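Local coordinates for possible substrate binding protein of ABC transporter system (Rhodopseudomonas palustris, PDB 3N0X) that probably binds branched-chain amino acids or related small solutes in the periplasm and delivers them to an ABC transporter, at residues Y256-P261 with V350-L355; T143-A148 with D194-K199; V295-Q300 with E315-D320; A8-K13 with K52-K57. All blocks are in the same frame, centred on the assembly; numbering follows the deposited sequence.

Interaction 1 (Y256-P261 with V350-L355); sequences YYYDIP and VAWAVL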
loop_
_atom_site.group_PDB
_atom_site.type_symbol
_atom_site.label_atom_id
_atom_site.label_comp_id
_atom_site.label_asym_id
_atom_site.label_seq_id
_atom_site.Cartn_x
_atom_site.Cartn_y
_atom_site.Cartn_z
ATOM N N TYR A 256 -4.926 4.476 -2.302
ATOM C CA TYR A 256 -5.699 4.521 -3.532
ATOM C C TYR A 256 -7.196 4.575 -3.246
ATOM O O TYR A 256 -7.675 4.023 -2.264
ATOM C CB TYR A 256 -5.413 3.287 -4.397
ATOM C CG TYR A 256 -6.060 3.289 -5.791
ATOM C CD1 TYR A 256 -5.535 4.043 -6.850
ATOM C CD2 TYR A 256 -7.172 2.493 -6.053
ATOM C CE1 TYR A 256 -6.126 3.996 -8.112
ATOM C CE2 TYR A 256 -7.758 2.443 -7.292
ATOM C CZ TYR A 256 -7.241 3.234 -8.318
ATOM O OH TYR A 256 -7.854 3.159 -9.551
ATOM N N TYR A 257 -7.922 5.265 -4.119
ATOM C CA TYR A 257 -9.391 5.168 -4.234
ATOM C C TYR A 257 -9.644 5.472 -5.699
ATOM O O TYR A 257 -9.122 6.452 -6.204
ATOM C CB TYR A 257 -10.133 6.116 -3.281
ATOM C CG TYR A 257 -11.624 6.021 -3.414
ATOM C CD1 TYR A 257 -12.308 4.971 -2.837
ATOM C CD2 TYR A 257 -12.340 6.949 -4.135
ATOM C CE1 TYR A 257 -13.684 4.860 -2.967
ATOM C CE2 TYR A 257 -13.701 6.872 -4.263
ATOM C CZ TYR A 257 -14.370 5.822 -3.696
ATOM O OH TYR A 257 -15.731 5.735 -3.876
ATOM N N TYR A 258 -10.417 4.630 -6.370
ATOM C CA TYR A 258 -10.530 4.694 -7.827
ATOM C C TYR A 258 -10.858 6.074 -8.389
ATOM O O TYR A 258 -10.360 6.436 -9.448
ATOM C CB TYR A 258 -11.525 3.653 -8.360
ATOM C CG TYR A 258 -12.965 3.816 -7.914
ATOM C CD1 TYR A 258 -13.396 3.325 -6.687
ATOM C CD2 TYR A 258 -13.896 4.426 -8.739
ATOM C CE1 TYR A 258 -14.737 3.463 -6.281
ATOM C CE2 TYR A 258 -15.232 4.565 -8.347
ATOM C CZ TYR A 258 -15.644 4.086 -7.117
ATOM O OH TYR A 258 -16.977 4.257 -6.724
ATOM N N ASP A 259 -11.721 6.824 -7.702
ATOM C CA ASP A 259 -12.228 8.075 -8.267
ATOM C C ASP A 259 -11.346 9.251 -7.924
ATOM O O ASP A 259 -11.626 10.361 -8.355
ATOM C CB ASP A 259 -13.676 8.348 -7.812
ATOM C CG ASP A 259 -14.443 9.300 -8.757
ATOM O OD1 ASP A 259 -14.332 9.144 -9.984
ATOM O OD2 ASP A 259 -15.199 10.175 -8.263
ATOM N N ILE A 260 -10.253 9.040 -7.167
ATOM C CA ILE A 260 -9.382 10.174 -6.849
ATOM C C ILE A 260 -8.351 10.561 -7.932
ATOM O O ILE A 260 -8.322 11.713 -8.376
ATOM C CB ILE A 260 -8.719 10.049 -5.456
ATOM C CG1 ILE A 260 -9.783 10.202 -4.354
ATOM C CG2 ILE A 260 -7.628 11.093 -5.241
ATOM C CD1 ILE A 260 -9.214 10.096 -2.941
ATOM N N PRO A 261 -7.499 9.625 -8.391
ATOM C CA PRO A 261 -6.455 10.084 -9.313
ATOM C C PRO A 261 -7.030 10.411 -10.681
ATOM O O PRO A 261 -7.819 9.628 -11.240
ATOM C CB PRO A 261 -5.505 8.887 -9.428
ATOM C CG PRO A 261 -5.838 8.023 -8.183
ATOM C CD PRO A 261 -7.301 8.218 -8.003
ATOM N N VAL A 350 -24.243 3.563 -2.370
ATOM C CA VAL A 350 -22.940 2.999 -2.674
ATOM C C VAL A 350 -22.497 2.105 -1.516
ATOM O O VAL A 350 -22.578 2.504 -0.352
ATOM C CB VAL A 350 -21.919 4.145 -2.994
ATOM C CG1 VAL A 350 -20.520 3.600 -3.372
ATOM C CG2 VAL A 350 -22.470 4.991 -4.107
ATOM N N ALA A 351 -21.954 0.931 -1.851
ATOM C CA ALA A 351 -21.634 -0.112 -0.867
ATOM C C ALA A 351 -20.477 0.243 0.074
ATOM O O ALA A 351 -20.331 -0.335 1.170
ATOM C CB ALA A 351 -21.368 -1.445 -1.585
ATOM N N TRP A 352 -19.623 1.118 -0.399
ATOM C CA TRP A 352 -18.489 1.633 0.371
ATOM C C TRP A 352 -18.675 3.110 0.651
ATOM O O TRP A 352 -19.336 3.804 -0.086
ATOM C CB TRP A 352 -17.184 1.454 -0.396
ATOM C CG TRP A 352 -17.265 1.841 -1.855
ATOM C CD1 TRP A 352 -17.059 3.084 -2.409
ATOM C CD2 TRP A 352 -17.619 0.973 -2.940
ATOM N NE1 TRP A 352 -17.263 3.025 -3.760
ATOM C CE2 TRP A 352 -17.601 1.741 -4.110
ATOM C CE3 TRP A 352 -17.940 -0.391 -3.027
ATOM C CZ2 TRP A 352 -17.889 1.196 -5.376
ATOM C CZ3 TRP A 352 -18.236 -0.928 -4.262
ATOM C CH2 TRP A 352 -18.188 -0.134 -5.430
ATOM N N ALA A 353 -18.069 3.591 1.724
ATOM C CA ALA A 353 -17.944 5.024 1.930
ATOM C C ALA A 353 -17.177 5.597 0.752
ATOM O O ALA A 353 -16.234 4.973 0.260
ATOM C CB ALA A 353 -17.177 5.323 3.218
ATOM N N VAL A 354 -17.560 6.798 0.319
ATOM C CA VAL A 354 -16.900 7.445 -0.821
ATOM C C VAL A 354 -15.804 8.288 -0.236
ATOM O O VAL A 354 -16.060 9.117 0.642
ATOM C CB VAL A 354 -17.893 8.319 -1.615
ATOM C CG1 VAL A 354 -17.164 9.104 -2.726
ATOM C CG2 VAL A 354 -18.977 7.425 -2.218
ATOM N N LEU A 355 -14.585 8.099 -0.732
ATOM C CA LEU A 355 -13.437 8.856 -0.266
ATOM C C LEU A 355 -13.247 10.051 -1.187
ATOM O O LEU A 355 -12.705 9.920 -2.304
ATOM C CB LEU A 355 -12.174 7.987 -0.186
ATOM C CG LEU A 355 -12.304 6.726 0.699
ATOM C CD1 LEU A 355 -10.924 6.084 0.931
ATOM C CD2 LEU A 355 -13.017 7.003 2.038
#

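Interaction 2 (T143-A148 with D194-K199); sequences TIATLA and DALKDK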
loop_
_atom_site.group_PDB
_atom_site.type_symbol
_atom_site.label_atom_id
_atom_site.label_comp_id
_atom_site.label_asym_id
_atom_site.label_seq_id
_atom_site.Cartn_x
_atom_site.Cartn_y
_atom_site.Cartn_z
ATOM N N THR A 143 -4.315 18.635 17.992
ATOM C CA THR A 143 -3.734 17.727 18.980
ATOM C C THR A 143 -4.271 16.342 18.681
ATOM O O THR A 143 -5.474 16.191 18.468
ATOM C CB THR A 143 -4.097 18.135 20.420
ATOM O OG1 THR A 143 -3.688 19.512 20.607
ATOM C CG2 THR A 143 -3.385 17.235 21.470
ATOM N N ILE A 144 -3.370 15.348 18.701
ATOM C CA ILE A 144 -3.665 13.987 18.344
ATOM C C ILE A 144 -3.350 13.048 19.513
ATOM O O ILE A 144 -2.385 13.242 20.252
ATOM C CB ILE A 144 -2.860 13.583 17.095
ATOM C CG1 ILE A 144 -3.406 14.391 15.916
ATOM C CG2 ILE A 144 -2.980 12.075 16.798
ATOM C CD1 ILE A 144 -2.520 14.486 14.783
ATOM N N ALA A 145 -4.214 12.041 19.711
ATOM C CA ALA A 145 -3.892 10.882 20.518
ATOM C C ALA A 145 -3.971 9.680 19.602
ATOM O O ALA A 145 -4.892 9.590 18.755
ATOM C CB ALA A 145 -4.915 10.684 21.670
ATOM N N THR A 146 -3.081 8.716 19.791
ATOM C CA THR A 146 -3.091 7.543 18.928
ATOM C C THR A 146 -3.566 6.290 19.677
ATOM O O THR A 146 -3.344 6.130 20.864
ATOM C CB THR A 146 -1.688 7.272 18.303
ATOM O OG1 THR A 146 -0.716 7.060 19.333
ATOM C CG2 THR A 146 -1.215 8.473 17.357
ATOM N N LEU A 147 -4.211 5.388 18.934
ATOM C CA LEU A 147 -4.588 4.073 19.440
ATOM C C LEU A 147 -4.027 3.062 18.452
ATOM O O LEU A 147 -4.241 3.159 17.236
ATOM C CB LEU A 147 -6.105 3.910 19.522
ATOM C CG LEU A 147 -6.656 2.523 19.882
ATOM C CD1 LEU A 147 -6.167 2.102 21.270
ATOM C CD2 LEU A 147 -8.208 2.552 19.796
ATOM N N ALA A 148 -3.366 2.042 19.008
ATOM C CA ALA A 148 -2.750 0.981 18.221
ATOM C C ALA A 148 -2.766 -0.294 19.032
ATOM O O ALA A 148 -2.942 -0.266 20.262
ATOM C CB ALA A 148 -1.293 1.364 17.838
ATOM N N ASP A 194 -10.221 11.545 27.783
ATOM C CA ASP A 194 -9.712 12.375 28.891
ATOM C C ASP A 194 -8.404 13.092 28.544
ATOM O O ASP A 194 -8.184 14.241 28.973
ATOM C CB ASP A 194 -9.563 11.573 30.180
ATOM C CG ASP A 194 -10.912 11.175 30.771
ATOM O OD1 ASP A 194 -11.986 11.690 30.335
ATOM O OD2 ASP A 194 -10.902 10.312 31.671
ATOM N N ALA A 195 -7.569 12.457 27.721
ATOM C CA ALA A 195 -6.331 13.057 27.244
ATOM C C ALA A 195 -6.505 14.241 26.274
ATOM O O ALA A 195 -5.560 15.002 26.046
ATOM C CB ALA A 195 -5.445 11.989 26.564
ATOM N N LEU A 196 -7.674 14.346 25.646
ATOM C CA LEU A 196 -7.926 15.374 24.675
ATOM C C LEU A 196 -8.997 16.416 25.040
ATOM O O LEU A 196 -8.981 17.507 24.475
ATOM C CB LEU A 196 -8.329 14.717 23.368
ATOM C CG LEU A 196 -7.284 13.918 22.630
ATOM C CD1 LEU A 196 -8.009 13.217 21.412
ATOM C CD2 LEU A 196 -6.076 14.753 22.158
ATOM N N LYS A 197 -9.953 16.049 25.887
ATOM C CA LYS A 197 -11.158 16.843 26.044
ATOM C C LYS A 197 -10.965 18.291 26.485
ATOM O O LYS A 197 -11.831 19.120 26.214
ATOM C CB LYS A 197 -12.158 16.165 26.971
ATOM C CG LYS A 197 -11.692 16.048 28.421
ATOM C CD LYS A 197 -12.718 15.294 29.194
ATOM C CE LYS A 197 -12.248 15.026 30.600
ATOM N NZ LYS A 197 -13.305 14.182 31.305
ATOM N N ASP A 198 -9.869 18.581 27.177
ATOM C CA ASP A 198 -9.641 19.939 27.665
ATOM C C ASP A 198 -8.693 20.746 26.784
ATOM O O ASP A 198 -8.407 21.896 27.109
ATOM C CB ASP A 198 -9.139 19.910 29.105
ATOM C CG ASP A 198 -10.197 19.440 30.085
ATOM O OD1 ASP A 198 -11.416 19.689 29.864
ATOM O OD2 ASP A 198 -9.817 18.817 31.110
ATOM N N LYS A 199 -8.273 20.194 25.648
ATOM C CA LYS A 199 -7.327 20.878 24.782
ATOM C C LYS A 199 -8.060 21.921 23.951
ATOM O O LYS A 199 -9.235 21.726 23.559
ATOM C CB LYS A 199 -6.674 19.882 23.809
ATOM C CG LYS A 199 -5.900 18.726 24.433
ATOM C CD LYS A 199 -4.632 19.116 25.127
ATOM C CE LYS A 199 -3.998 17.873 25.790
ATOM N NZ LYS A 199 -2.870 18.203 26.701
#

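Interaction 3 (V295-Q300 with E315-D320); sequences VVTAVQ and EGMEFD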
loop_
_atom_site.group_PDB
_atom_site.type_symbol
_atom_site.label_atom_id
_atom_site.label_comp_id
_atom_site.label_asym_id
_atom_site.label_seq_id
_atom_site.Cartn_x
_atom_site.Cartn_y
_atom_site.Cartn_z
ATOM N N VAL A 295 7.949 -2.918 -14.911
ATOM C CA VAL A 295 8.677 -3.930 -15.708
ATOM C C VAL A 295 8.875 -3.446 -17.135
ATOM O O VAL A 295 9.989 -3.509 -17.662
ATOM C CB VAL A 295 7.962 -5.320 -15.695
ATOM C CG1 VAL A 295 8.643 -6.279 -16.721
ATOM C CG2 VAL A 295 7.940 -5.929 -14.296
ATOM N N VAL A 296 7.823 -2.942 -17.788
ATOM C CA VAL A 296 7.934 -2.548 -19.174
ATOM C C VAL A 296 8.888 -1.351 -19.301
ATOM O O VAL A 296 9.724 -1.317 -20.197
ATOM C CB VAL A 296 6.566 -2.245 -19.780
ATOM C CG1 VAL A 296 6.718 -1.557 -21.160
ATOM C CG2 VAL A 296 5.745 -3.539 -19.876
ATOM N N THR A 297 8.788 -0.378 -18.396
ATOM C CA THR A 297 9.631 0.806 -18.435
ATOM C C THR A 297 11.115 0.399 -18.222
ATOM O O THR A 297 11.997 0.898 -18.942
ATOM C CB THR A 297 9.169 1.785 -17.383
ATOM O OG1 THR A 297 7.790 2.116 -17.623
ATOM C CG2 THR A 297 10.005 3.060 -17.399
ATOM N N ALA A 298 11.354 -0.550 -17.304
ATOM C CA ALA A 298 12.727 -1.026 -17.027
ATOM C C ALA A 298 13.338 -1.745 -18.215
ATOM O O ALA A 298 14.505 -1.459 -18.605
ATOM C CB ALA A 298 12.765 -1.935 -15.816
ATOM N N VAL A 299 12.569 -2.651 -18.809
ATOM C CA VAL A 299 13.099 -3.457 -19.923
ATOM C C VAL A 299 13.331 -2.575 -21.142
ATOM O O VAL A 299 14.355 -2.709 -21.831
ATOM C CB VAL A 299 12.198 -4.693 -20.240
ATOM C CG1 VAL A 299 12.646 -5.422 -21.501
ATOM C CG2 VAL A 299 12.124 -5.660 -19.060
ATOM N N GLN A 300 12.431 -1.631 -21.366
ATOM C CA GLN A 300 12.567 -0.682 -22.459
ATOM C C GLN A 300 13.836 0.177 -22.250
ATOM O O GLN A 300 14.591 0.441 -23.195
ATOM C CB GLN A 300 11.309 0.196 -22.589
ATOM C CG GLN A 300 11.301 1.057 -23.827
ATOM N N GLU A 315 17.285 1.726 -10.673
ATOM C CA GLU A 315 17.649 2.595 -9.550
ATOM C C GLU A 315 17.443 4.053 -9.951
ATOM O O GLU A 315 18.072 4.542 -10.903
ATOM C CB GLU A 315 19.124 2.361 -9.140
ATOM C CG GLU A 315 19.276 1.054 -8.379
ATOM C CD GLU A 315 20.644 0.892 -7.690
ATOM O OE1 GLU A 315 21.618 1.602 -8.082
ATOM O OE2 GLU A 315 20.720 0.024 -6.787
ATOM N N GLY A 316 16.552 4.758 -9.233
ATOM C CA GLY A 316 16.258 6.168 -9.550
ATOM C C GLY A 316 15.270 6.340 -10.706
ATOM O O GLY A 316 15.060 7.468 -11.157
HETATM N N MSE A 317 14.712 5.239 -11.198
HETATM C CA MSE A 317 13.863 5.249 -12.394
HETATM C C MSE A 317 12.448 5.724 -12.084
HETATM O O MSE A 317 11.766 5.130 -11.242
HETATM C CB MSE A 317 13.776 3.858 -13.019
HETATM C CG MSE A 317 13.163 3.840 -14.418
HETATM SE SE MSE A 317 12.905 2.029 -15.045
HETATM C CE MSE A 317 11.353 1.621 -14.058
ATOM N N GLU A 318 11.990 6.711 -12.848
ATOM C CA GLU A 318 10.587 7.153 -12.827
ATOM C C GLU A 318 9.741 6.291 -13.752
ATOM O O GLU A 318 10.222 5.812 -14.792
ATOM C CB GLU A 318 10.485 8.607 -13.268
ATOM C CG GLU A 318 11.273 9.562 -12.409
ATOM C CD GLU A 318 10.979 11.052 -12.693
ATOM O OE1 GLU A 318 10.312 11.363 -13.711
ATOM O OE2 GLU A 318 11.434 11.900 -11.880
ATOM N N PHE A 319 8.486 6.031 -13.357
ATOM C CA PHE A 319 7.574 5.362 -14.224
ATOM C C PHE A 319 6.143 5.826 -13.954
ATOM O O PHE A 319 5.844 6.278 -12.845
ATOM C CB PHE A 319 7.704 3.825 -14.095
ATOM C CG PHE A 319 7.556 3.285 -12.691
ATOM C CD1 PHE A 319 8.585 3.418 -11.765
ATOM C CD2 PHE A 319 6.408 2.591 -12.311
ATOM C CE1 PHE A 319 8.482 2.919 -10.507
ATOM C CE2 PHE A 319 6.265 2.103 -11.041
ATOM C CZ PHE A 319 7.295 2.271 -10.097
ATOM N N ASP A 320 5.296 5.692 -14.960
ATOM C CA ASP A 320 3.921 6.176 -14.901
ATOM C C ASP A 320 3.010 5.041 -14.448
ATOM O O ASP A 320 3.200 3.861 -14.798
ATOM C CB ASP A 320 3.472 6.677 -16.278
ATOM C CG ASP A 320 4.256 7.860 -16.755
ATOM O OD1 ASP A 320 4.546 8.759 -15.925
ATOM O OD2 ASP A 320 4.534 7.879 -17.978
HETATM O O HOH W 1 6.523 4.606 -17.449
#

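Interaction 4 (A8-K13 with K52-K57); sequences ALIYGK and KDDQSK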
loop_
_atom_site.group_PDB
_atom_site.type_symbol
_atom_site.label_atom_id
_atom_site.label_comp_id
_atom_site.label_asym_id
_atom_site.label_seq_id
_atom_site.Cartn_x
_atom_site.Cartn_y
_atom_site.Cartn_z
ATOM N N ALA A 8 7.143 -13.663 -14.074
ATOM C CA ALA A 8 6.514 -14.524 -13.112
ATOM C C ALA A 8 5.724 -13.689 -12.117
ATOM O O ALA A 8 6.241 -12.715 -11.598
ATOM C CB ALA A 8 7.579 -15.378 -12.350
ATOM N N LEU A 9 4.470 -14.061 -11.878
ATOM C CA LEU A 9 3.688 -13.478 -10.817
ATOM C C LEU A 9 3.491 -14.508 -9.712
ATOM O O LEU A 9 2.906 -15.585 -9.937
ATOM C CB LEU A 9 2.305 -13.028 -11.318
ATOM C CG LEU A 9 1.326 -12.574 -10.223
ATOM C CD1 LEU A 9 1.836 -11.285 -9.547
ATOM C CD2 LEU A 9 -0.101 -12.405 -10.822
ATOM N N ILE A 10 3.977 -14.193 -8.512
ATOM C CA ILE A 10 3.798 -15.056 -7.353
ATOM C C ILE A 10 2.692 -14.381 -6.574
ATOM O O ILE A 10 2.749 -13.188 -6.316
ATOM C CB ILE A 10 5.072 -15.118 -6.499
ATOM C CG1 ILE A 10 6.328 -15.344 -7.352
ATOM C CG2 ILE A 10 4.978 -16.198 -5.395
ATOM C CD1 ILE A 10 6.318 -16.538 -8.269
ATOM N N TYR A 11 1.678 -15.137 -6.194
ATOM C CA TYR A 11 0.488 -14.590 -5.537
ATOM C C TYR A 11 -0.278 -15.646 -4.756
ATOM O O TYR A 11 -0.145 -16.843 -5.028
ATOM C CB TYR A 11 -0.442 -13.901 -6.544
ATOM C CG TYR A 11 -1.142 -14.711 -7.637
ATOM C CD1 TYR A 11 -0.699 -15.953 -8.090
ATOM C CD2 TYR A 11 -2.221 -14.148 -8.286
ATOM C CE1 TYR A 11 -1.370 -16.615 -9.096
ATOM C CE2 TYR A 11 -2.885 -14.789 -9.287
ATOM C CZ TYR A 11 -2.447 -16.010 -9.717
ATOM O OH TYR A 11 -3.081 -16.662 -10.772
ATOM N N GLY A 12 -1.057 -15.192 -3.769
ATOM C CA GLY A 12 -1.795 -16.115 -2.928
ATOM C C GLY A 12 -3.153 -16.409 -3.527
ATOM O O GLY A 12 -4.200 -16.053 -2.940
ATOM N N LYS A 13 -3.125 -16.994 -4.718
ATOM C CA LYS A 13 -4.338 -17.267 -5.500
ATOM C C LYS A 13 -5.335 -18.125 -4.746
ATOM O O LYS A 13 -6.544 -17.962 -4.928
ATOM C CB LYS A 13 -3.972 -17.905 -6.832
ATOM C CG LYS A 13 -5.135 -18.082 -7.830
ATOM C CD LYS A 13 -4.723 -18.993 -8.987
ATOM C CE LYS A 13 -5.844 -19.120 -10.034
ATOM N NZ LYS A 13 -5.445 -20.083 -11.106
ATOM N N LYS A 52 2.106 -18.293 -10.332
ATOM C CA LYS A 52 2.470 -19.321 -9.366
ATOM C C LYS A 52 1.693 -19.002 -8.088
ATOM O O LYS A 52 1.959 -18.005 -7.411
ATOM C CB LYS A 52 3.971 -19.283 -9.032
ATOM C CG LYS A 52 4.943 -19.519 -10.187
ATOM C CD LYS A 52 5.167 -21.018 -10.342
ATOM C CE LYS A 52 6.149 -21.297 -11.442
ATOM N NZ LYS A 52 5.858 -22.610 -12.062
ATOM N N ASP A 53 0.760 -19.868 -7.740
ATOM C CA ASP A 53 0.012 -19.747 -6.507
ATOM C C ASP A 53 0.851 -20.232 -5.334
ATOM O O ASP A 53 1.275 -21.402 -5.316
ATOM C CB ASP A 53 -1.260 -20.579 -6.658
ATOM C CG ASP A 53 -2.120 -20.622 -5.415
ATOM O OD1 ASP A 53 -1.983 -19.819 -4.457
ATOM O OD2 ASP A 53 -3.014 -21.494 -5.458
ATOM N N ASP A 54 1.108 -19.357 -4.363
ATOM C CA ASP A 54 1.842 -19.754 -3.162
ATOM C C ASP A 54 0.981 -20.053 -1.945
ATOM O O ASP A 54 1.506 -20.389 -0.893
ATOM C CB ASP A 54 2.957 -18.743 -2.823
ATOM C CG ASP A 54 2.441 -17.376 -2.391
ATOM O OD1 ASP A 54 1.243 -17.224 -2.077
ATOM O OD2 ASP A 54 3.280 -16.452 -2.313
ATOM N N GLN A 55 -0.335 -19.941 -2.091
ATOM C CA GLN A 55 -1.293 -20.175 -1.014
ATOM C C GLN A 55 -1.046 -19.328 0.222
ATOM O O GLN A 55 -1.528 -19.640 1.291
ATOM C CB GLN A 55 -1.339 -21.665 -0.653
ATOM C CG GLN A 55 -1.557 -22.571 -1.859
ATOM C CD GLN A 55 -1.657 -24.023 -1.500
ATOM O OE1 GLN A 55 -2.168 -24.373 -0.441
ATOM N NE2 GLN A 55 -1.140 -24.880 -2.366
ATOM N N SER A 56 -0.335 -18.221 0.052
ATOM C CA SER A 56 0.099 -17.383 1.168
ATOM C C SER A 56 0.823 -18.202 2.250
ATOM O O SER A 56 0.717 -17.891 3.451
ATOM C CB SER A 56 -1.076 -16.565 1.723
ATOM O OG SER A 56 -1.623 -15.727 0.697
ATOM N N LYS A 57 1.544 -19.238 1.810
ATOM C CA LYS A 57 2.385 -20.043 2.700
ATOM C C LYS A 57 3.858 -19.790 2.347
ATOM O O LYS A 57 4.289 -20.046 1.226
ATOM C CB LYS A 57 2.042 -21.526 2.577
ATOM C CG LYS A 57 0.652 -21.878 3.116
ATOM C CD LYS A 57 0.380 -23.379 3.012
ATOM C CE LYS A 57 -0.982 -23.752 3.618
ATOM N NZ LYS A 57 -1.338 -25.180 3.357
HETATM O O HOH W 2 -3.910 -16.541 -0.303
#

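Interaction 1 (Y256-P261 with V350-L355)
Trp352 offers its indole N-H to two tyrosine hydroxyls at once. Trp352 NE1 lies 3.2 Å from Tyr258 OH, with a bent N-H...O angle of 141° and the oxygen close to the indole plane. The second branch, Trp352 NE1 to Tyr257 OH at 3.1 Å, is weak because its angle falls to 121°. Tyr258 was modelled in two conformers, and its share of this fork holds for the one described. In that conformer the indole meets Tyr258 at about a right angle, Trp352 CE2 reaching to 4.0 Å from Tyr258 CE1. Leu355 CB sits over one face of the Tyr257 ring in a CH-pi contact, 4.0 Å from its centroid, and CD1 of Tyr258 lies over the rim of the opposite face. With CG anti to the backbone N (chi1 179°), the Tyr257 ring reaches across to strand 354-357. Leu355 N, which has no partner in the model, is 3.7 Å above the plane of the Tyr257 ring, on the face Leu355 CB covers. Ile260 CD1 packs 3.6 Å from Leu355 O. Tyr257 O accepts from Ile260 N, closing a type I turn, while Asn266 holds Tyr258 O. The three rings make an aromatic cluster that ties the loop after strand 251-254 to the chain leading into strand 354-357; both strands pair with 335-345 in the antiparallel sheet.

Interaction 2 (T143-A148 with D194-K199)
Leu196 meets Thr143 and Ala145 mainly through methyl groups, with no aromatic ring between them; a flat group nearby, outside the apolar contact, is the Asp194 carboxylate. Lys197 NZ comes to Asp194 OD1 at 3.0 Å from above the carboxylate plane, 53° out of it, as a salt bridge, and Gln190 adds a hydrogen bond to the same oxygen. The contact belongs to a beta-alpha-beta crossover of the four-stranded parallel sheet: helix 186-196 leads from strand 171-178 to strand 202-207 and packs against strand 142-149, which lies between them. Leu196 straddles alternate residues of that strand. Leu196 CG stands anti to the carbonyl carbon (chi1 -68°), which sends Leu196 CD1 to 4.0 Å from Ala145 CB while CD2 takes the Thr143 side. An alanine here is likely to open a gap at Thr143 and Ala145 and weaken the hold of the helix end on the strand. Lys199 N bonds to Leu196 O, and the Lys199 side chain crosses Thr143 at about a right angle, its end leading away. From segment 194-199 the Thr143 CG2 methyl meets Lys199 CG at 4.2 Å and Leu196 CD2 at 3.7 Å.

Interaction 3 (V295-Q300 with E315-D320)
Thr297 and Ala298 of helix 283-302 rest against Met317 and Phe319, where the chain leaves helix 307-314 and enters the hairpin formed by strands 318-321 and 324-328. This is a helix laid on the first strand of a beta hairpin, in the antiparallel sheet of the protein. The van der Waals part centres on Met317, present as selenomethionine. Its CG stands anti to the backbone N (chi1 -168°), carrying the chain over to the helix, and a bend at chi3 (78°) then turns the methyl along the helix surface. Met317 SE comes to 3.6 Å from Ala298 CA and 4.0 Å from Ala298 CB, a close fit that the small alanine side chain permits, while Met317 CE settles 3.9 Å from Thr297 CG2. That same threonine methyl, Thr297 CG2, lies 3.8 Å from Glu318 O. Phe319 takes part through its CB, 3.9 Å from Thr297 OG1; its ring leads away from the helix and meets the ring of Phe328 on the partner strand. Around Met317, Leu310 and Met314 of helix 307-314 also pack on Ala298.

The polar part is indirect. Thr297 OG1 is hydrogen-bonded to Met293 O one turn back in its own helix, and a water joins it to the strand. This water donates to Thr297 OG1 at 2.8 Å and accepts from Asp320 N at 3.0 Å.

Interaction 4 (A8-K13 with K52-K57)
Ile10 and Tyr11 pair in parallel register with Lys52 and Asp53, joining strands 5-11 and 45-53 as neighbours in the mixed six-stranded sheet; this backbone is the tight part of the contact. Lys52 N donates to Leu9 O at 2.9 Å, Tyr11 N to Lys52 O at 3.1 Å, and Asp54 N to Tyr11 O at 2.9 Å. Ile10 CD1 packs on Lys52 CB at 3.7 Å, and the Lys52 ammonium group forms salt bridges to Asp72 and Glu67. Where the strands end, Asp54 begins a turn: OD1 accepts from Ser56 N in an Asx turn, and Asp54 OD2, 3.5 Å from Ile10 CG2, is held by Thr80 and Ser61. Gly12 centres an inverse gamma turn pressed so closely on Ser56 that a CB there would clash with OG.

The outer side is looser. Lys13 touches through CB, 3.6 Å from Asp53 CG, while its extended chain leads away; a water links Gly12 O and Ser56 OG. Asp53 CG lies anti to the backbone N (chi1 177°), which lets OD1 take Gln55 N at 2.9 Å and OD2 take Thr14. A leucine in its place would probably leave Gln55 N and the Thr14 hydroxyl without this acceptor and free the turn to shift. Two successive carboxylates hold the chain with Asx turns as it passes to helix 58-70, and the donors around Asp54 would probably stabilise its negative charge despite burial.

Overall arrangement
Interactions 3 and 4 are neighbours, with nearest atoms about 7 Å apart: helix 283-302, which carries interaction 3, also packs on strand 5-11 of interaction 4 through Val295 and Val299. Interactions 1 and 3 both reach the antiparallel sheet, yet their centres are about 28 Å apart. Interaction 2 lies in the separate four-stranded parallel sheet, whereas interaction 4 lies in the mixed sheet; their centres are about 42 Å apart, on opposite sides of the chain's centre. Interaction 1 is intermediate, 27 Å from interaction 4 and 28 Å from interaction 2, centre to centre. In this family solute binds in the cleft between two lobes; interactions 2 and 4, in separate sheets, probably belong to different ones.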